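Side-chain contact in sugar kinase (Agrobacterium tumefaciens, PDB 2RBC), which probably transfers a phosphate from ATP to a sugar, as ribokinase-like kinases do: residues A[30-35]-A[281-286]. Numbering follows the deposited sequence.
Sequences KHVLCV and TFALAM
Val-32, whose backbone is hydrogen-bonded to both Arg-82 and Ser-84 in the neighbouring strand, turns its side chain onto Ala-283 and Leu-284 of helix 274-287. Apolar side chains carry the contact, and no polar bond joins the two segments. Strand 31-35 is paired in parallel with strands 82-90 and 160-163 in the large sheet of this ribokinase-like fold, and the helix packs on its face. Val-32 makes most of the contact from the strand side. With CG1 anti to its backbone N (chi1 -179°), its two methyls part: CG1 meets Ala-283 CB at 4.1 Å, while CG2 lies over the helix backbone, 4.0 Å from Leu-284 CA. Leu-284 reaches back alongside the strand; chi1 179° with chi2 63° turns CD1 toward Lys-30 CB, 3.9 Å away, and leaves it 4.3 Å from Val-32 CG2. Beyond CB the lysine chain leads away from the helix. Met-79 also touches Leu-284, and through Phe-282 and Met-286 the same helix reaches strand 206-210. The small Ala-283 probably helps Val-32 to lie close to the helix; at this point the helix is probably held by burial of methyl groups rather than by directional bonds.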
loop_
_atom_site.group_PDB
_atom_site.type_symbol
_atom_site.label_atom_id
_atom_site.label_comp_id
_atom_site.label_asym_id
_atom_site.label_seq_id
_atom_site.Cartn_x
_atom_site.Cartn_y
_atom_site.Cartn_z
ATOM N N LYS A 30 18.956 29.390 3.818
ATOM C CA LYS A 30 17.761 29.923 4.418
ATOM C C LYS A 30 16.877 28.803 4.944
ATOM O O LYS A 30 16.865 27.703 4.419
ATOM C CB LYS A 30 16.997 30.786 3.405
ATOM C CG LYS A 30 17.820 31.999 2.922
ATOM C CD LYS A 30 18.043 33.013 4.026
ATOM C CE LYS A 30 19.016 34.099 3.620
ATOM N NZ LYS A 30 18.818 35.276 4.464
ATOM N N HIS A 31 16.115 29.128 5.975
ATOM C CA HIS A 31 15.263 28.198 6.639
ATOM C C HIS A 31 13.802 28.456 6.274
ATOM O O HIS A 31 13.276 29.534 6.519
ATOM C CB HIS A 31 15.459 28.323 8.139
ATOM C CG HIS A 31 14.958 27.143 8.899
ATOM N ND1 HIS A 31 15.169 26.989 10.251
ATOM C CD2 HIS A 31 14.284 26.034 8.493
ATOM C CE1 HIS A 31 14.615 25.848 10.646
ATOM N NE2 HIS A 31 14.061 25.260 9.599
ATOM N N VAL A 32 13.169 27.456 5.658
ATOM C CA VAL A 32 11.778 27.525 5.202
ATOM C C VAL A 32 10.939 26.520 6.025
ATOM O O VAL A 32 11.307 25.355 6.113
ATOM C CB VAL A 32 11.663 27.175 3.712
ATOM C CG1 VAL A 32 10.228 27.267 3.266
ATOM C CG2 VAL A 32 12.562 28.077 2.837
ATOM N N LEU A 33 9.860 27.001 6.636
ATOM C CA LEU A 33 8.800 26.195 7.217
ATOM C C LEU A 33 7.797 25.784 6.171
ATOM O O LEU A 33 7.166 26.624 5.542
ATOM C CB LEU A 33 8.028 26.956 8.286
ATOM C CG LEU A 33 6.877 26.218 9.008
ATOM C CD1 LEU A 33 7.345 24.893 9.752
ATOM C CD2 LEU A 33 6.164 27.154 9.973
ATOM N N CYS A 34 7.622 24.483 6.026
ATOM C CA CYS A 34 6.563 23.926 5.160
ATOM C C CYS A 34 5.487 23.355 6.049
ATOM O O CYS A 34 5.775 22.748 7.061
ATOM C CB CYS A 34 7.137 22.859 4.246
ATOM S SG CYS A 34 8.451 23.523 3.215
ATOM N N VAL A 35 4.228 23.570 5.684
ATOM C CA VAL A 35 3.097 23.095 6.470
ATOM C C VAL A 35 2.105 22.339 5.594
ATOM O O VAL A 35 1.686 22.851 4.547
ATOM C CB VAL A 35 2.335 24.259 7.096
ATOM C CG1 VAL A 35 1.163 23.753 7.943
ATOM C CG2 VAL A 35 3.308 25.169 7.909
ATOM N N THR A 281 11.280 25.067 -4.141
ATOM C CA THR A 281 12.365 25.858 -4.741
ATOM C C THR A 281 11.995 27.331 -4.713
ATOM O O THR A 281 12.816 28.199 -4.394
ATOM C CB THR A 281 12.638 25.381 -6.216
ATOM O OG1 THR A 281 13.024 23.991 -6.213
ATOM C CG2 THR A 281 13.748 26.188 -6.860
ATOM N N PHE A 282 10.736 27.617 -5.027
ATOM C CA PHE A 282 10.261 28.972 -5.115
ATOM C C PHE A 282 10.268 29.626 -3.752
ATOM O O PHE A 282 10.657 30.760 -3.607
ATOM C CB PHE A 282 8.860 29.008 -5.734
ATOM C CG PHE A 282 8.365 30.400 -5.959
ATOM C CD1 PHE A 282 8.727 31.092 -7.102
ATOM C CD2 PHE A 282 7.567 31.027 -5.009
ATOM C CE1 PHE A 282 8.318 32.398 -7.300
ATOM C CE2 PHE A 282 7.136 32.343 -5.214
ATOM C CZ PHE A 282 7.521 33.023 -6.361
ATOM N N ALA A 283 9.814 28.894 -2.748
ATOM C CA ALA A 283 9.833 29.349 -1.385
ATOM C C ALA A 283 11.244 29.638 -0.876
ATOM O O ALA A 283 11.487 30.685 -0.269
ATOM C CB ALA A 283 9.140 28.349 -0.495
ATOM N N LEU A 284 12.178 28.738 -1.151
ATOM C CA LEU A 284 13.566 29.019 -0.885
ATOM C C LEU A 284 14.078 30.235 -1.664
ATOM O O LEU A 284 14.740 31.066 -1.071
ATOM C CB LEU A 284 14.449 27.780 -1.109
ATOM C CG LEU A 284 15.972 27.924 -0.877
ATOM C CD1 LEU A 284 16.250 28.261 0.571
ATOM C CD2 LEU A 284 16.679 26.639 -1.306
ATOM N N ALA A 285 13.762 30.357 -2.953
ATOM C CA ALA A 285 14.206 31.536 -3.746
ATOM C C ALA A 285 13.715 32.864 -3.115
ATOM O O ALA A 285 14.442 33.858 -3.060
ATOM C CB ALA A 285 13.750 31.412 -5.203
HETATM N N MSE A 286 12.459 32.874 -2.642
HETATM C CA MSE A 286 11.925 34.022 -1.908
HETATM C C MSE A 286 12.667 34.304 -0.590
HETATM O O MSE A 286 12.990 35.455 -0.303
HETATM C CB MSE A 286 10.426 33.867 -1.622
HETATM C CG MSE A 286 9.538 33.823 -2.831
HETATM SE SE MSE A 286 9.671 35.349 -4.042
HETATM C CE MSE A 286 11.047 34.638 -5.302
#